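PDB 3E96: dihydrodipicolinate synthase from Bacillus clausii KSM-K16, which probably catalyses, like its relatives, the condensation of pyruvate with aspartate semialdehyde to 4-hydroxy-tetrahydrodipicolinate, a step towards lysine. Local coordinates for residues L12-S16 with A223-L227; L64-K68 with E97-A101; T195-W199 with F248-R252. All blocks are in the same frame, centred on the assembly; numbering follows the deposited sequence.

Overall arrangement
The chain is a closed parallel barrel of eight strands ringed by helices, with further helices after it in sequence. Interaction 1 packs strand 15-17 against helix 220-231, bringing the start of the barrel to the helix after its last strand. Interaction 2 lies, in sequence, between the two segments of interaction 1, and joins helices 64-78 and 92-105 on the far side of the chain's centre, about 27 Å away between contact centres. Interaction 3 alternates with interaction 1 along the chain, and the two touch: their centres are about 14 Å apart and Ala223 packs on Glu197. Interaction 1 sets helix 220-231 over the barrel seam, interaction 3 ties the loop after strand 190-193 to helix 235-252, and interaction 2 fastens two outer helices near the subunit interface.

Interaction 1 of 3, residues L12-S16 with A223-L227; sequences LETIS and AVEML
Ile15 and Leu227 bring the two backbones closest, 7.2 Å from CA to CA, where the start of strand 15-17 passes helix 220-231. This is the closure of a TIM barrel: Thr14, just before strand 15-17, and Ser16 within it share backbone hydrogen bonds with the last strand, 210-213, and the helix that follows that last strand packs over the seam. The side chain of Ile15 points at the helix and carries the contact. Its chi1 of -64° sets CG1 anti to the carbonyl carbon, and an extended chi2 (166°) carries CD1 on to the turn between Ala223 and Leu227. There Ile15 CD1 sits 3.3 Å from Ala223 O, the same carbonyl oxygen that accepts the helical hydrogen bond from Leu227 N. Around this tip the helix offers Ala223 CB, 3.8 Å from Ile15 CD1, and Leu227 CB at the same 3.8 Å from Ile15 CD1, so the methyl is held between residues one turn apart. Val224 adds a looser touch, its CG2 4.3 Å from Ile15 CD1. Further back along the isoleucine, Ile15 CG1 lies 3.9 Å from Leu227 CD2, the two side chains crossing at a slant. Phe211 and Ser213 of the neighbouring strand also touch Ile15, making this a buried junction of two strands and a helix. An alanine here would lack CG1, CG2 and CD1, and would probably leave a gap facing Ala223 and Leu227, with the leucine branch freer to turn. The leucine itself has CG anti to its own backbone N (chi1 179°) and touches two successive residues, Ile15 and Thr14: beyond Ile15, the Leu227 CD2 methyl also packs on Thr14 OG1, at 3.5 Å.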
ATOM      1  N   LEU B  12     -11.943 -23.976  -5.679  1.00 18.44           N
ATOM      2  CA  LEU B  12     -11.767 -22.725  -4.939  1.00 17.78           C
ATOM      3  C   LEU B  12     -13.053 -22.222  -4.289  1.00 17.44           C
ATOM      4  O   LEU B  12     -13.030 -21.257  -3.520  1.00 16.02           O
ATOM      5  CB  LEU B  12     -11.198 -21.646  -5.863  1.00 17.95           C
ATOM      6  CG  LEU B  12      -9.735 -21.858  -6.264  1.00 18.40           C
ATOM      7  CD1 LEU B  12      -9.362 -20.928  -7.406  1.00 19.43           C
ATOM      8  CD2 LEU B  12      -8.838 -21.620  -5.048  1.00 20.91           C
ATOM      9  N   GLU B  13     -14.173 -22.868  -4.603  1.00 16.65           N
ATOM     10  CA  GLU B  13     -15.459 -22.491  -4.020  1.00 16.84           C
ATOM     11  C   GLU B  13     -15.576 -23.218  -2.686  1.00 17.16           C
ATOM     12  O   GLU B  13     -16.312 -24.199  -2.539  1.00 17.47           O
ATOM     13  CB  GLU B  13     -16.604 -22.879  -4.960  1.00 18.43           C
ATOM     14  CG  GLU B  13     -16.484 -22.219  -6.328  1.00 19.87           C
ATOM     15  CD  GLU B  13     -17.660 -22.519  -7.237  1.00 21.80           C
ATOM     16  OE1 GLU B  13     -18.225 -23.625  -7.132  1.00 22.12           O
ATOM     17  OE2 GLU B  13     -18.006 -21.652  -8.066  1.00 20.50           O
ATOM     18  N   THR B  14     -14.821 -22.721  -1.714  1.00 15.80           N
ATOM     19  CA  THR B  14     -14.776 -23.301  -0.382  1.00 15.36           C
ATOM     20  C   THR B  14     -14.101 -22.252   0.501  1.00 15.18           C
ATOM     21  O   THR B  14     -14.065 -21.077   0.141  1.00 14.85           O
ATOM     22  CB  THR B  14     -13.934 -24.605  -0.401  1.00 15.46           C
ATOM     23  OG1 THR B  14     -13.935 -25.210   0.896  1.00 15.08           O
ATOM     24  CG2 THR B  14     -12.493 -24.302  -0.823  1.00 16.16           C
ATOM     25  N   ILE B  15     -13.576 -22.664   1.647  1.00 15.30           N
ATOM     26  CA  ILE B  15     -12.892 -21.734   2.540  1.00 15.15           C
ATOM     27  C   ILE B  15     -11.424 -21.603   2.132  1.00 15.10           C
ATOM     28  O   ILE B  15     -10.732 -22.609   1.967  1.00 15.76           O
ATOM     29  CB  ILE B  15     -12.902 -22.233   4.010  1.00 15.55           C
ATOM     30  CG1 ILE B  15     -14.331 -22.287   4.552  1.00 16.08           C
ATOM     31  CG2 ILE B  15     -12.036 -21.318   4.877  1.00 15.47           C
ATOM     32  CD1 ILE B  15     -14.443 -23.073   5.854  1.00 17.14           C
ATOM     33  N   SER B  16     -10.957 -20.372   1.954  1.00 13.95           N
ATOM     34  CA  SER B  16      -9.555 -20.133   1.638  1.00 14.53           C
ATOM     35  C   SER B  16      -8.945 -19.642   2.944  1.00 14.97           C
ATOM     36  O   SER B  16      -9.192 -18.508   3.360  1.00 14.38           O
ATOM     37  CB  SER B  16      -9.399 -19.058   0.557  1.00 17.47           C
ATOM     38  OG  SER B  16      -9.666 -19.586  -0.729  1.00 19.95           O
ATOM     39  N   ALA B 223     -15.197 -22.011  11.154  1.00 17.49           N
ATOM     40  CA  ALA B 223     -15.282 -21.592   9.764  1.00 17.15           C
ATOM     41  C   ALA B 223     -15.953 -22.703   8.966  1.00 17.14           C
ATOM     42  O   ALA B 223     -16.810 -22.445   8.119  1.00 16.00           O
ATOM     43  CB  ALA B 223     -13.885 -21.313   9.211  1.00 16.85           C
ATOM     44  N   VAL B 224     -15.562 -23.944   9.247  1.00 16.64           N
ATOM     45  CA  VAL B 224     -16.134 -25.094   8.557  1.00 17.14           C
ATOM     46  C   VAL B 224     -17.633 -25.192   8.822  1.00 16.59           C
ATOM     47  O   VAL B 224     -18.406 -25.512   7.924  1.00 15.34           O
ATOM     48  CB  VAL B 224     -15.449 -26.416   8.994  1.00 16.75           C
ATOM     49  CG1 VAL B 224     -16.181 -27.610   8.389  1.00 17.60           C
ATOM     50  CG2 VAL B 224     -13.997 -26.422   8.530  1.00 18.41           C
ATOM     51  N   GLU B 225     -18.044 -24.913  10.055  1.00 17.64           N
ATOM     52  CA  GLU B 225     -19.461 -24.972  10.398  1.00 19.72           C
ATOM     53  C   GLU B 225     -20.258 -23.977   9.559  1.00 18.73           C
ATOM     54  O   GLU B 225     -21.359 -24.290   9.102  1.00 17.07           O
ATOM     55  CB  GLU B 225     -19.675 -24.664  11.882  1.00 22.84           C
ATOM     56  CG  GLU B 225     -18.954 -25.605  12.830  1.00 30.42           C
ATOM     57  CD  GLU B 225     -19.235 -25.288  14.288  1.00 34.72           C
ATOM     58  OE1 GLU B 225     -18.465 -25.755  15.160  1.00 38.68           O
ATOM     59  OE2 GLU B 225     -20.229 -24.578  14.563  1.00 35.28           O
ATOM     60  N   MET B 226     -19.704 -22.782   9.353  1.00 16.93           N
ATOM     61  CA  MET B 226     -20.399 -21.768   8.564  1.00 16.25           C
ATOM     62  C   MET B 226     -20.518 -22.210   7.114  1.00 15.86           C
ATOM     63  O   MET B 226     -21.577 -22.063   6.506  1.00 16.06           O
ATOM     64  CB  MET B 226     -19.678 -20.410   8.621  1.00 14.54           C
ATOM     65  CG  MET B 226     -20.385 -19.313   7.794  1.00 17.86           C
ATOM     66  SD  MET B 226     -19.690 -17.622   7.915  1.00 11.62           S
ATOM     67  CE  MET B 226     -20.524 -17.047   9.429  1.00 14.59           C
ATOM     68  N   LEU B 227     -19.432 -22.745   6.558  1.00 14.84           N
ATOM     69  CA  LEU B 227     -19.444 -23.193   5.169  1.00 16.63           C
ATOM     70  C   LEU B 227     -20.480 -24.288   4.958  1.00 16.98           C
ATOM     71  O   LEU B 227     -21.238 -24.257   3.992  1.00 15.86           O
ATOM     72  CB  LEU B 227     -18.069 -23.727   4.751  1.00 15.73           C
ATOM     73  CG  LEU B 227     -17.987 -24.247   3.308  1.00 17.87           C
ATOM     74  CD1 LEU B 227     -18.102 -23.081   2.328  1.00 17.55           C
ATOM     75  CD2 LEU B 227     -16.671 -24.988   3.094  1.00 18.97           C
TER

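Interaction 2 of 3, residues L64-K68 with E97-A101; sequences LEEAK and ELGNA
Lys68 and Leu98 meet at roughly right angles between two neighbouring outer helices of the TIM barrel, helix 64-78 and helix 92-105. The short segments run nearly side by side, 28° between their directions, with axes 10.5 Å apart. Leu98 reaches into the space between them, and Leu98 CD2 lies 3.8 Å from Lys68 CG, with Ala67 CB a little farther off. On the other branch, Leu98 CD1 meets Leu64 CD2 at 4.2 Å, again with the side chains crossed. Leu64 also packs on Leu64 of the second subunit, which puts this edge of the contact beside the dimer interface. Ala101 supports the aliphatic part of the lysine, Ala101 CB being 4.1 Å from Lys68 CG. With CG anti to the carbonyl carbon (chi1 -67°) and the chain extended beyond it, Lys68 runs past Leu98 and crosses the side chain of Glu97, itself extended, at about a right angle. The apolar stem thus packs between the helices while the charged end comes out beside the exposed Glu97. The salt bridge there is a hydrogen bond of 2.7 Å from Lys68 NZ to Glu97 OE2; the ammonium meets Glu97 OE2 on its anti side, 21° out of the carboxylate plane.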
ATOM      1  N   LEU B  64      11.054  -9.703  -0.010  1.00 13.86           N
ATOM      2  CA  LEU B  64      10.700 -10.518  -1.169  1.00 14.91           C
ATOM      3  C   LEU B  64      11.182 -11.950  -0.984  1.00 15.62           C
ATOM      4  O   LEU B  64      10.497 -12.900  -1.363  1.00 15.37           O
ATOM      5  CB  LEU B  64      11.315  -9.938  -2.447  1.00 15.84           C
ATOM      6  CG  LEU B  64      10.747  -8.616  -2.966  1.00 20.13           C
ATOM      7  CD1 LEU B  64      11.435  -8.254  -4.286  1.00 22.02           C
ATOM      8  CD2 LEU B  64       9.235  -8.750  -3.173  1.00 19.98           C
ATOM      9  N   GLU B  65      12.366 -12.105  -0.401  1.00 14.78           N
ATOM     10  CA  GLU B  65      12.924 -13.433  -0.178  1.00 15.02           C
ATOM     11  C   GLU B  65      12.118 -14.206   0.869  1.00 14.19           C
ATOM     12  O   GLU B  65      11.927 -15.414   0.741  1.00 14.26           O
ATOM     13  CB  GLU B  65      14.395 -13.315   0.250  1.00 16.75           C
ATOM     14  CG  GLU B  65      15.108 -14.644   0.487  1.00 22.16           C
ATOM     15  CD  GLU B  65      14.996 -15.599  -0.693  1.00 24.57           C
ATOM     16  OE1 GLU B  65      15.108 -15.144  -1.852  1.00 22.81           O
ATOM     17  OE2 GLU B  65      14.808 -16.812  -0.454  1.00 28.01           O
ATOM     18  N   GLU B  66      11.650 -13.518   1.907  1.00 12.62           N
ATOM     19  CA  GLU B  66      10.855 -14.183   2.931  1.00 13.17           C
ATOM     20  C   GLU B  66       9.514 -14.620   2.350  1.00 13.44           C
ATOM     21  O   GLU B  66       8.980 -15.668   2.721  1.00 12.62           O
ATOM     22  CB  GLU B  66      10.611 -13.255   4.122  1.00 13.27           C
ATOM     23  CG  GLU B  66      11.822 -13.024   4.997  1.00 13.00           C
ATOM     24  CD  GLU B  66      11.505 -12.103   6.159  1.00 15.17           C
ATOM     25  OE1 GLU B  66      10.890 -11.043   5.923  1.00 14.10           O
ATOM     26  OE2 GLU B  66      11.872 -12.433   7.304  1.00 15.56           O
ATOM     27  N   ALA B  67       8.968 -13.814   1.442  1.00 13.24           N
ATOM     28  CA  ALA B  67       7.693 -14.143   0.811  1.00 13.72           C
ATOM     29  C   ALA B  67       7.858 -15.416  -0.020  1.00 14.96           C
ATOM     30  O   ALA B  67       7.026 -16.320   0.043  1.00 13.51           O
ATOM     31  CB  ALA B  67       7.229 -12.997  -0.079  1.00 13.92           C
ATOM     32  N   LYS B  68       8.935 -15.481  -0.798  1.00 14.83           N
ATOM     33  CA  LYS B  68       9.192 -16.652  -1.629  1.00 14.62           C
ATOM     34  C   LYS B  68       9.373 -17.889  -0.761  1.00 14.94           C
ATOM     35  O   LYS B  68       8.809 -18.946  -1.048  1.00 16.21           O
ATOM     36  CB  LYS B  68      10.446 -16.444  -2.481  1.00 15.95           C
ATOM     37  CG  LYS B  68      10.313 -15.372  -3.542  1.00 15.96           C
ATOM     38  CD  LYS B  68      11.641 -15.149  -4.257  1.00 18.05           C
ATOM     39  CE  LYS B  68      11.514 -14.079  -5.334  1.00 19.74           C
ATOM     40  NZ  LYS B  68      12.835 -13.756  -5.962  1.00 21.66           N
ATOM     41  N   GLU B  97       7.840 -11.956 -10.912  1.00 16.13           N
ATOM     42  CA  GLU B  97       8.970 -12.673 -10.322  1.00 16.76           C
ATOM     43  C   GLU B  97       8.464 -13.567  -9.190  1.00 16.46           C
ATOM     44  O   GLU B  97       8.824 -14.745  -9.102  1.00 15.72           O
ATOM     45  CB  GLU B  97      10.004 -11.688  -9.765  1.00 19.11           C
ATOM     46  CG  GLU B  97      11.220 -12.356  -9.131  1.00 23.41           C
ATOM     47  CD  GLU B  97      12.221 -11.355  -8.578  1.00 26.55           C
ATOM     48  OE1 GLU B  97      12.601 -10.421  -9.315  1.00 29.68           O
ATOM     49  OE2 GLU B  97      12.636 -11.504  -7.410  1.00 25.60           O
ATOM     50  N   LEU B  98       7.628 -13.003  -8.323  1.00 14.52           N
ATOM     51  CA  LEU B  98       7.064 -13.762  -7.208  1.00 15.61           C
ATOM     52  C   LEU B  98       6.171 -14.884  -7.728  1.00 14.74           C
ATOM     53  O   LEU B  98       6.166 -15.986  -7.183  1.00 14.43           O
ATOM     54  CB  LEU B  98       6.250 -12.843  -6.288  1.00 15.10           C
ATOM     55  CG  LEU B  98       7.004 -11.878  -5.368  1.00 14.91           C
ATOM     56  CD1 LEU B  98       6.017 -10.866  -4.790  1.00 15.66           C
ATOM     57  CD2 LEU B  98       7.690 -12.651  -4.249  1.00 15.16           C
ATOM     58  N   GLY B  99       5.410 -14.595  -8.781  1.00 15.04           N
ATOM     59  CA  GLY B  99       4.526 -15.594  -9.359  1.00 14.76           C
ATOM     60  C   GLY B  99       5.292 -16.772  -9.942  1.00 16.26           C
ATOM     61  O   GLY B  99       4.938 -17.930  -9.721  1.00 14.64           O
ATOM     62  N   ASN B 100       6.342 -16.476 -10.699  1.00 16.02           N
ATOM     63  CA  ASN B 100       7.155 -17.526 -11.299  1.00 18.07           C
ATOM     64  C   ASN B 100       7.858 -18.342 -10.213  1.00 18.80           C
ATOM     65  O   ASN B 100       8.082 -19.543 -10.372  1.00 19.21           O
ATOM     66  CB  ASN B 100       8.172 -16.908 -12.261  1.00 19.11           C
ATOM     67  CG  ASN B 100       7.574 -16.619 -13.625  1.00 19.98           C
ATOM     68  OD1 ASN B 100       7.979 -15.680 -14.312  1.00 23.53           O
ATOM     69  ND2 ASN B 100       6.616 -17.438 -14.031  1.00 20.50           N
ATOM     70  N   ALA B 101       8.190 -17.690  -9.102  1.00 17.54           N
ATOM     71  CA  ALA B 101       8.844 -18.369  -7.988  1.00 16.78           C
ATOM     72  C   ALA B 101       7.861 -19.349  -7.344  1.00 17.79           C
ATOM     73  O   ALA B 101       8.217 -20.486  -7.029  1.00 16.69           O
ATOM     74  CB  ALA B 101       9.323 -17.348  -6.958  1.00 17.87           C
TER

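Interaction 3 of 3, residues T195-W199 with F248-R252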
ATOM      1  N   THR B 195     -13.942 -10.792   2.474  1.00 12.42           N
ATOM      2  CA  THR B 195     -14.026 -10.104   3.757  1.00 12.63           C
ATOM      3  C   THR B 195     -14.406 -10.977   4.955  1.00 12.62           C
ATOM      4  O   THR B 195     -14.832 -10.478   5.997  1.00 11.98           O
ATOM      5  CB  THR B 195     -14.971  -8.890   3.650  1.00 12.09           C
ATOM      6  OG1 THR B 195     -16.191  -9.281   3.012  1.00 12.82           O
ATOM      7  CG2 THR B 195     -14.307  -7.785   2.813  1.00 11.59           C
ATOM      8  N   ALA B 196     -14.246 -12.286   4.776  1.00 11.30           N
ATOM      9  CA  ALA B 196     -14.470 -13.298   5.803  1.00 12.86           C
ATOM     10  C   ALA B 196     -15.866 -13.540   6.365  1.00 12.97           C
ATOM     11  O   ALA B 196     -16.867 -13.059   5.841  1.00 14.11           O
ATOM     12  CB  ALA B 196     -13.477 -13.085   6.951  1.00 14.31           C
ATOM     13  N   GLU B 197     -15.903 -14.309   7.449  1.00 13.90           N
ATOM     14  CA  GLU B 197     -17.144 -14.725   8.092  1.00 13.46           C
ATOM     15  C   GLU B 197     -18.219 -13.694   8.413  1.00 13.04           C
ATOM     16  O   GLU B 197     -19.404 -14.011   8.325  1.00 13.19           O
ATOM     17  CB  GLU B 197     -16.818 -15.546   9.347  1.00 14.13           C
ATOM     18  CG  GLU B 197     -16.188 -16.907   9.023  1.00 15.80           C
ATOM     19  CD  GLU B 197     -14.667 -16.888   9.008  1.00 16.66           C
ATOM     20  OE1 GLU B 197     -14.072 -15.808   8.807  1.00 18.52           O
ATOM     21  OE2 GLU B 197     -14.061 -17.968   9.190  1.00 15.74           O
ATOM     22  N   LYS B 198     -17.841 -12.476   8.787  1.00 12.02           N
ATOM     23  CA  LYS B 198     -18.857 -11.472   9.096  1.00 12.47           C
ATOM     24  C   LYS B 198     -19.706 -11.184   7.859  1.00 10.73           C
ATOM     25  O   LYS B 198     -20.912 -10.963   7.952  1.00 11.29           O
ATOM     26  CB  LYS B 198     -18.212 -10.166   9.579  1.00 14.35           C
ATOM     27  CG  LYS B 198     -19.218  -9.030   9.802  1.00 17.02           C
ATOM     28  CD  LYS B 198     -18.561  -7.786  10.386  1.00 18.50           C
ATOM     29  CE  LYS B 198     -19.572  -6.653  10.533  1.00 20.45           C
ATOM     30  NZ  LYS B 198     -18.947  -5.393  11.024  1.00 20.54           N
ATOM     31  N   TRP B 199     -19.072 -11.210   6.693  1.00 10.98           N
ATOM     32  CA  TRP B 199     -19.773 -10.906   5.453  1.00 11.33           C
ATOM     33  C   TRP B 199     -20.186 -12.093   4.589  1.00 11.65           C
ATOM     34  O   TRP B 199     -21.027 -11.953   3.700  1.00 10.94           O
ATOM     35  CB  TRP B 199     -18.920  -9.939   4.618  1.00 12.24           C
ATOM     36  CG  TRP B 199     -18.772  -8.604   5.276  1.00 14.74           C
ATOM     37  CD1 TRP B 199     -17.803  -8.220   6.158  1.00 14.49           C
ATOM     38  CD2 TRP B 199     -19.670  -7.497   5.158  1.00 13.75           C
ATOM     39  NE1 TRP B 199     -18.047  -6.937   6.600  1.00 15.07           N
ATOM     40  CE2 TRP B 199     -19.187  -6.472   6.001  1.00 15.49           C
ATOM     41  CE3 TRP B 199     -20.841  -7.273   4.422  1.00 15.28           C
ATOM     42  CZ2 TRP B 199     -19.836  -5.239   6.129  1.00 14.65           C
ATOM     43  CZ3 TRP B 199     -21.487  -6.045   4.549  1.00 14.34           C
ATOM     44  CH2 TRP B 199     -20.981  -5.045   5.397  1.00 13.96           C
ATOM     45  N   PHE B 248     -15.737 -11.342  17.217  1.00 16.67           N
ATOM     46  CA  PHE B 248     -14.317 -11.564  16.987  1.00 16.18           C
ATOM     47  C   PHE B 248     -13.862 -10.770  15.766  1.00 16.09           C
ATOM     48  O   PHE B 248     -12.812 -10.120  15.789  1.00 14.74           O
ATOM     49  CB  PHE B 248     -14.043 -13.052  16.758  1.00 17.32           C
ATOM     50  CG  PHE B 248     -12.581 -13.388  16.609  1.00 18.28           C
ATOM     51  CD1 PHE B 248     -11.716 -13.288  17.695  1.00 20.12           C
ATOM     52  CD2 PHE B 248     -12.073 -13.809  15.385  1.00 20.02           C
ATOM     53  CE1 PHE B 248     -10.360 -13.605  17.566  1.00 19.19           C
ATOM     54  CE2 PHE B 248     -10.720 -14.130  15.241  1.00 21.05           C
ATOM     55  CZ  PHE B 248      -9.864 -14.027  16.334  1.00 20.42           C
ATOM     56  N   GLU B 249     -14.654 -10.825  14.700  1.00 14.79           N
ATOM     57  CA  GLU B 249     -14.315 -10.103  13.482  1.00 14.84           C
ATOM     58  C   GLU B 249     -14.356  -8.593  13.702  1.00 15.92           C
ATOM     59  O   GLU B 249     -13.538  -7.859  13.141  1.00 13.69           O
ATOM     60  CB  GLU B 249     -15.254 -10.517  12.342  1.00 15.52           C
ATOM     61  CG  GLU B 249     -15.012 -11.951  11.867  1.00 14.41           C
ATOM     62  CD  GLU B 249     -13.612 -12.142  11.294  1.00 18.99           C
ATOM     63  OE1 GLU B 249     -13.321 -11.560  10.228  1.00 17.98           O
ATOM     64  OE2 GLU B 249     -12.795 -12.862  11.909  1.00 17.88           O
ATOM     65  N   ASP B 250     -15.293  -8.122  14.524  1.00 15.11           N
ATOM     66  CA  ASP B 250     -15.369  -6.691  14.797  1.00 17.17           C
ATOM     67  C   ASP B 250     -14.165  -6.230  15.610  1.00 16.67           C
ATOM     68  O   ASP B 250     -13.667  -5.122  15.416  1.00 14.38           O
ATOM     69  CB  ASP B 250     -16.664  -6.336  15.533  1.00 19.08           C
ATOM     70  CG  ASP B 250     -17.876  -6.407  14.632  1.00 20.39           C
ATOM     71  OD1 ASP B 250     -17.716  -6.244  13.402  1.00 22.11           O
ATOM     72  OD2 ASP B 250     -18.993  -6.610  15.151  1.00 22.97           O
ATOM     73  N   LEU B 251     -13.689  -7.084  16.512  1.00 14.55           N
ATOM     74  CA  LEU B 251     -12.530  -6.735  17.324  1.00 14.34           C
ATOM     75  C   LEU B 251     -11.290  -6.649  16.431  1.00 14.54           C
ATOM     76  O   LEU B 251     -10.437  -5.780  16.618  1.00 11.77           O
ATOM     77  CB  LEU B 251     -12.320  -7.773  18.424  1.00 17.06           C
ATOM     78  CG  LEU B 251     -11.218  -7.478  19.444  1.00 20.58           C
ATOM     79  CD1 LEU B 251     -11.369  -6.070  20.003  1.00 21.43           C
ATOM     80  CD2 LEU B 251     -11.293  -8.512  20.564  1.00 21.44           C
ATOM     81  N   ARG B 252     -11.198  -7.556  15.459  1.00 12.53           N
ATOM     82  CA  ARG B 252     -10.086  -7.562  14.512  1.00 13.68           C
ATOM     83  C   ARG B 252     -10.150  -6.304  13.641  1.00 13.04           C
ATOM     84  O   ARG B 252      -9.127  -5.775  13.209  1.00 12.56           O
ATOM     85  CB  ARG B 252     -10.170  -8.782  13.589  1.00 15.01           C
ATOM     86  CG  ARG B 252      -9.882 -10.122  14.248  1.00 16.91           C
ATOM     87  CD  ARG B 252     -10.023 -11.243  13.228  1.00 17.10           C
ATOM     88  NE  ARG B 252      -9.068 -11.103  12.131  1.00 16.39           N
ATOM     89  CZ  ARG B 252      -9.148 -11.762  10.978  1.00 17.83           C
ATOM     90  NH1 ARG B 252     -10.149 -12.607  10.764  1.00 17.72           N
ATOM     91  NH2 ARG B 252      -8.222 -11.589  10.044  1.00 14.58           N
TER
HETATM   92  O   HOH W   1     -15.301 -10.788   8.604  1.00 13.81           O
HETATM   93  O   HOH W   2     -11.836 -14.860   9.753  1.00 13.19           O
HETATM   94  O   HOH W   3     -20.968  -6.029  13.463  1.00 39.26           O
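Glu249 faces the loop 195-199 from the last turn of helix 235-252, and its side chain can be followed atom by atom. Glu249 CB rests against Lys198 CB at 4.1 Å, an apolar touch where the two backbones come nearest. At CG the chain bends (chi2 -62°), swinging the carboxylate over toward Ala196 and Glu197. The two oxygens at the tip then have separate tasks. Glu249 OE1 lies 3.6 Å from Ala196 CB and accepts a 2.7 Å hydrogen bond from water 1. That water is held three ways, since it also donates to Thr195 O and accepts from Lys198 N, and so it ties the loop backbone to the helix. Glu249 OE2 takes a hydrogen bond, part of a salt bridge, from Arg252 NH1 at 2.9 Å; its syn lone pair is used, and the oxygen sits 16° off the guanidinium plane. Water 2 donates to Glu249 OE2 as well, and with its other hydrogen to Glu197 OE1 at 2.6 Å. Those two carboxylate oxygens, Glu197 OE1 and Glu249 OE2, are 4.5 Å apart, and the shared water together with Arg252 probably eases their repulsion; Glu197 OE2 is hydrogen-bonded to Ser213 OG. Next to Glu249, an extended Lys198 brings NZ to the syn lone pair of Asp250 OD1, a salt bridge of 2.8 Å, while water 3 donates to Asp250 OD2 and accepts a weak bond from Lys198 NZ. The loop follows strand 190-193 at the C-terminal mouth of the barrel, where TIM-barrel enzymes keep their active sites, and Ala196 comes about 8 Å, side chain to side chain, from the predicted catalytic Tyr143. Helix 235-252 opens the helical C-terminal region that follows the barrel, as in the dihydrodipicolinate synthase family.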